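Long-range contact in tailspike protein (Siphovirus 9NA, PDB 3RIQ), which probably binds the lipopolysaccharide of the Salmonella host and cleaves its O-antigen chains as an endorhamnosidase during phage infection: residues 174-188 with 203-217. Sequence-based numbering, arbitrary orientation. Where two conformers were deposited one is given.
Sequences NHILVESPRNFIAWE and TGNKVVGGEIKYGSG
Phe-184 and Ile-212 lie side by side and point the same way, CG1 of Ile-212 over one face of the ring, 4.1 Å from its centroid and 13° off the normal, while CG2 of Ile-212 reaches CD2. Ala-186 CB meets the same ring at its edge, in plane. CG1 of Ile-212 also touches the pyrrolidine of Pro-181 at CB (3.9 Å), whose CD in turn meets CG1 of Val-207. With Val-178 packed on Val-207, these side chains form an apolar row inside the coil, where Ile-191 covers Phe-184 and Val-207. On the other face of strands 176-179 and 206-208, CD1 of Leu-177 lies against the aliphatic chain of Lys-206 in the conformer given and touches Val-208 CG2 (3.9 Å); the lysine's NZ forms a salt bridge with Asp-232 of the same chain. Just past the corner at His-175, the side-chain oxygen of Asn-205 does what a backbone carbonyl would: with CG anti to its carbonyl carbon (chi1 -67°), OD1 accepts Ile-176 N in the carbonyl plane at 2.9 Å, and ND2 binds Cys-173 O and Asn-225 OD1. Asn-174 OD1 receives Thr-203 N on a lone pair (3.0 Å), and the CA of Gly-204 lies over the face of the His-175 ring. Backbone hydrogen bonds pair strand 176-179 with 206-208 and strand 184-186 with 211-214, both in parallel, the register slipping by one residue between. Where the second pair begins, water 2 accepts from Phe-184 N (2.9 Å) and donates to Glu-211 O. These are successive rungs of the right-handed parallel beta-helix, and Lys-213 NZ forms salt bridges with Asp-230 and Asp-232 of the second subunit. The chemistry is thus divided: hydrocarbon packs the interior, asparagine amides and water bridge the backbone at the corner and the start of the second strand pair, and the Lys-213 ammonium ties this coil to the second subunit of the trimer.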
# COMPACT_ATOMS: atom_id res chain seq x y z
N ASN A 174 -7.11 -11.19 -28.16
CA ASN A 174 -5.85 -10.79 -27.50
C ASN A 174 -5.78 -9.27 -27.46
O ASN A 174 -6.37 -8.58 -28.31
CB ASN A 174 -4.63 -11.30 -28.26
CG ASN A 174 -4.59 -12.80 -28.35
OD1 ASN A 174 -4.18 -13.49 -27.40
ND2 ASN A 174 -5.02 -13.33 -29.51
N HIS A 175 -5.07 -8.76 -26.46
CA HIS A 175 -4.88 -7.32 -26.30
C HIS A 175 -6.20 -6.57 -26.31
O HIS A 175 -6.32 -5.48 -26.91
CB HIS A 175 -3.84 -6.78 -27.28
CG HIS A 175 -2.47 -7.36 -27.05
ND1 HIS A 175 -1.66 -6.93 -26.02
CD2 HIS A 175 -1.84 -8.39 -27.64
CE1 HIS A 175 -0.55 -7.65 -26.02
NE2 HIS A 175 -0.64 -8.55 -26.99
N ILE A 176 -7.20 -7.16 -25.64
CA ILE A 176 -8.43 -6.41 -25.36
C ILE A 176 -8.20 -5.59 -24.09
O ILE A 176 -7.83 -6.13 -23.04
CB ILE A 176 -9.63 -7.37 -25.14
CG1 ILE A 176 -9.79 -8.32 -26.36
CG2 ILE A 176 -10.88 -6.57 -24.83
CD1 ILE A 176 -10.08 -7.63 -27.67
N LEU A 177 -8.43 -4.28 -24.18
CA LEU A 177 -8.39 -3.42 -22.97
C LEU A 177 -9.77 -2.91 -22.69
O LEU A 177 -10.37 -2.26 -23.56
CB LEU A 177 -7.44 -2.22 -23.22
CG LEU A 177 -7.48 -1.12 -22.15
CD1 LEU A 177 -7.02 -1.66 -20.74
CD2 LEU A 177 -6.57 0.03 -22.60
N VAL A 178 -10.31 -3.23 -21.50
CA VAL A 178 -11.61 -2.71 -21.07
C VAL A 178 -11.39 -1.70 -19.97
O VAL A 178 -10.93 -2.06 -18.86
CB VAL A 178 -12.55 -3.83 -20.57
CG1 VAL A 178 -13.94 -3.27 -20.28
CG2 VAL A 178 -12.60 -4.96 -21.58
N GLU A 179 -11.68 -0.43 -20.26
CA GLU A 179 -11.47 0.64 -19.28
C GLU A 179 -12.77 1.00 -18.59
O GLU A 179 -13.78 1.27 -19.26
CB GLU A 179 -10.92 1.90 -19.93
CG GLU A 179 -9.45 1.70 -20.39
CD GLU A 179 -8.81 2.94 -21.02
OE1 GLU A 179 -9.55 3.77 -21.61
OE2 GLU A 179 -7.57 3.04 -20.98
N SER A 180 -12.74 0.99 -17.26
CA SER A 180 -13.81 1.58 -16.45
C SER A 180 -15.24 1.11 -16.75
O SER A 180 -16.13 1.93 -17.01
CB SER A 180 -13.72 3.11 -16.51
OG SER A 180 -14.72 3.66 -15.68
N PRO A 181 -15.49 -0.22 -16.67
CA PRO A 181 -16.90 -0.63 -16.67
C PRO A 181 -17.66 0.17 -15.59
O PRO A 181 -17.12 0.42 -14.49
CB PRO A 181 -16.84 -2.12 -16.28
CG PRO A 181 -15.47 -2.29 -15.58
CD PRO A 181 -14.56 -1.32 -16.32
N ARG A 182 -18.90 0.55 -15.90
CA ARG A 182 -19.67 1.38 -14.96
C ARG A 182 -21.14 1.32 -15.32
O ARG A 182 -21.45 0.90 -16.44
CB ARG A 182 -19.17 2.82 -15.02
CG ARG A 182 -19.20 3.48 -16.43
CD ARG A 182 -18.47 4.85 -16.40
NE ARG A 182 -19.18 5.84 -15.60
CZ ARG A 182 -20.16 6.61 -16.07
NH1 ARG A 182 -20.60 6.47 -17.33
NH2 ARG A 182 -20.76 7.49 -15.25
N ASN A 183 -22.03 1.69 -14.39
CA ASN A 183 -23.45 1.39 -14.58
C ASN A 183 -23.62 -0.05 -15.09
O ASN A 183 -24.30 -0.30 -16.12
CB ASN A 183 -24.07 2.38 -15.56
CG ASN A 183 -23.86 3.82 -15.14
OD1 ASN A 183 -24.16 4.18 -14.00
ND2 ASN A 183 -23.36 4.66 -16.06
N PHE A 184 -22.96 -0.98 -14.40
CA PHE A 184 -22.74 -2.33 -14.92
C PHE A 184 -23.33 -3.37 -13.97
O PHE A 184 -22.73 -3.73 -12.95
CB PHE A 184 -21.23 -2.52 -15.13
CG PHE A 184 -20.84 -3.70 -15.99
CD1 PHE A 184 -20.06 -3.50 -17.13
CD2 PHE A 184 -21.26 -5.01 -15.69
CE1 PHE A 184 -19.66 -4.59 -17.94
CE2 PHE A 184 -20.89 -6.10 -16.50
CZ PHE A 184 -20.08 -5.91 -17.62
N ILE A 185 -24.55 -3.83 -14.30
CA ILE A 185 -25.22 -4.90 -13.56
C ILE A 185 -25.06 -6.14 -14.43
O ILE A 185 -25.67 -6.22 -15.54
CB ILE A 185 -26.68 -4.55 -13.32
CG1 ILE A 185 -26.79 -3.21 -12.57
CG2 ILE A 185 -27.39 -5.69 -12.59
CD1 ILE A 185 -28.11 -2.54 -12.72
N ALA A 186 -24.20 -7.07 -14.00
CA ALA A 186 -23.82 -8.22 -14.82
C ALA A 186 -24.91 -9.27 -14.92
O ALA A 186 -25.89 -9.26 -14.14
CB ALA A 186 -22.52 -8.83 -14.23
N TRP A 187 -24.77 -10.16 -15.90
CA TRP A 187 -25.71 -11.30 -16.04
C TRP A 187 -25.07 -12.61 -15.49
O TRP A 187 -25.58 -13.21 -14.55
CB TRP A 187 -26.11 -11.44 -17.51
CG TRP A 187 -27.00 -12.62 -17.77
CD1 TRP A 187 -26.80 -13.63 -18.69
CD2 TRP A 187 -28.26 -12.90 -17.14
NE1 TRP A 187 -27.86 -14.52 -18.65
CE2 TRP A 187 -28.77 -14.09 -17.72
CE3 TRP A 187 -29.03 -12.25 -16.16
CZ2 TRP A 187 -30.00 -14.65 -17.34
CZ3 TRP A 187 -30.22 -12.80 -15.77
CH2 TRP A 187 -30.72 -13.99 -16.37
N GLU A 188 -23.94 -13.00 -16.07
CA GLU A 188 -23.15 -14.14 -15.63
C GLU A 188 -21.84 -13.57 -15.08
O GLU A 188 -21.88 -12.78 -14.12
CB GLU A 188 -23.00 -15.17 -16.78
CG GLU A 188 -24.33 -15.83 -17.07
CD GLU A 188 -24.41 -16.61 -18.37
OE1 GLU A 188 -24.98 -17.71 -18.33
OE2 GLU A 188 -23.95 -16.11 -19.43
N THR A 203 -3.57 -13.38 -24.50
CA THR A 203 -2.64 -12.49 -23.80
C THR A 203 -3.00 -11.03 -23.98
O THR A 203 -3.69 -10.70 -24.93
CB THR A 203 -1.17 -12.77 -24.18
OG1 THR A 203 -0.31 -12.24 -23.16
CG2 THR A 203 -0.82 -12.14 -25.53
N GLY A 204 -2.53 -10.19 -23.04
CA GLY A 204 -2.78 -8.76 -23.13
C GLY A 204 -4.20 -8.33 -22.79
O GLY A 204 -4.54 -7.18 -23.01
N ASN A 205 -5.04 -9.25 -22.30
CA ASN A 205 -6.45 -8.98 -22.06
C ASN A 205 -6.57 -8.48 -20.63
O ASN A 205 -6.10 -9.14 -19.66
CB ASN A 205 -7.27 -10.24 -22.23
CG ASN A 205 -7.28 -10.71 -23.67
OD1 ASN A 205 -7.37 -9.89 -24.61
ND2 ASN A 205 -7.28 -12.04 -23.86
N LYS A 206 -7.12 -7.29 -20.47
CA LYS A 206 -7.11 -6.61 -19.17
C LYS A 206 -8.35 -5.75 -18.92
O LYS A 206 -8.94 -5.21 -19.89
CB LYS A 206 -5.83 -5.80 -19.01
CG LYS A 206 -5.70 -4.59 -19.82
CD LYS A 206 -4.30 -3.99 -19.61
CE LYS A 206 -3.24 -5.01 -20.05
NZ LYS A 206 -1.87 -4.54 -19.93
N VAL A 207 -8.73 -5.62 -17.66
CA VAL A 207 -9.75 -4.66 -17.24
C VAL A 207 -9.04 -3.67 -16.32
O VAL A 207 -8.31 -4.09 -15.39
CB VAL A 207 -10.89 -5.38 -16.49
CG1 VAL A 207 -11.98 -4.39 -15.96
CG2 VAL A 207 -11.53 -6.47 -17.42
N VAL A 208 -9.27 -2.37 -16.52
CA VAL A 208 -8.67 -1.32 -15.66
C VAL A 208 -9.73 -0.30 -15.28
O VAL A 208 -10.28 0.35 -16.17
CB VAL A 208 -7.52 -0.58 -16.43
CG1 VAL A 208 -6.90 0.52 -15.54
CG2 VAL A 208 -6.46 -1.59 -16.92
N GLY A 209 -9.99 -0.15 -13.97
CA GLY A 209 -10.94 0.88 -13.54
C GLY A 209 -12.33 0.34 -13.34
O GLY A 209 -12.64 -0.77 -13.81
N GLY A 210 -13.19 1.14 -12.67
CA GLY A 210 -14.63 0.90 -12.68
C GLY A 210 -15.17 -0.04 -11.62
O GLY A 210 -14.51 -0.34 -10.60
N GLU A 211 -16.37 -0.50 -11.88
CA GLU A 211 -17.15 -1.29 -10.94
C GLU A 211 -18.11 -2.20 -11.69
O GLU A 211 -18.78 -1.75 -12.66
CB GLU A 211 -17.94 -0.40 -9.95
CG GLU A 211 -18.76 -1.22 -8.94
CD GLU A 211 -19.14 -0.47 -7.66
OE1 GLU A 211 -18.77 0.73 -7.51
OE2 GLU A 211 -19.80 -1.11 -6.76
N ILE A 212 -18.16 -3.46 -11.27
CA ILE A 212 -19.09 -4.45 -11.83
C ILE A 212 -19.91 -4.99 -10.65
O ILE A 212 -19.34 -5.34 -9.61
CB ILE A 212 -18.28 -5.60 -12.52
CG1 ILE A 212 -17.63 -5.03 -13.82
CG2 ILE A 212 -19.18 -6.83 -12.81
CD1 ILE A 212 -16.57 -5.91 -14.39
N LYS A 213 -21.23 -5.08 -10.84
CA LYS A 213 -22.19 -5.41 -9.79
C LYS A 213 -23.01 -6.64 -10.14
O LYS A 213 -23.46 -6.80 -11.29
CB LYS A 213 -23.17 -4.24 -9.60
CG LYS A 213 -22.48 -2.90 -9.42
CD LYS A 213 -23.51 -1.78 -9.15
CE LYS A 213 -22.77 -0.44 -9.05
NZ LYS A 213 -23.68 0.72 -8.72
N TYR A 214 -23.21 -7.51 -9.15
CA TYR A 214 -24.08 -8.70 -9.33
C TYR A 214 -23.61 -9.61 -10.49
O TYR A 214 -22.40 -9.77 -10.68
CB TYR A 214 -25.58 -8.33 -9.39
CG TYR A 214 -26.04 -7.64 -8.12
CD1 TYR A 214 -26.28 -8.37 -6.95
CD2 TYR A 214 -26.20 -6.24 -8.07
CE1 TYR A 214 -26.67 -7.74 -5.75
CE2 TYR A 214 -26.61 -5.57 -6.87
CZ TYR A 214 -26.83 -6.34 -5.72
OH TYR A 214 -27.23 -5.72 -4.56
N GLY A 215 -24.55 -10.23 -11.21
CA GLY A 215 -24.21 -11.36 -12.09
C GLY A 215 -24.03 -12.64 -11.33
O GLY A 215 -23.64 -12.63 -10.16
N SER A 216 -24.35 -13.76 -11.97
CA SER A 216 -24.23 -15.06 -11.27
C SER A 216 -22.79 -15.54 -11.18
O SER A 216 -22.52 -16.51 -10.46
CB SER A 216 -25.10 -16.14 -11.95
OG SER A 216 -24.63 -16.34 -13.29
N GLY A 217 -21.88 -14.91 -11.95
CA GLY A 217 -20.50 -15.37 -12.07
C GLY A 217 -19.51 -14.50 -11.30
O GLY A 217 -19.81 -13.98 -10.21
O HOH W 1 -1.92 -5.42 -24.09
O HOH W 2 -21.20 -0.51 -12.13
O HOH W 3 -27.31 -9.90 -11.84
O HOH W 4 -20.26 -10.84 -12.44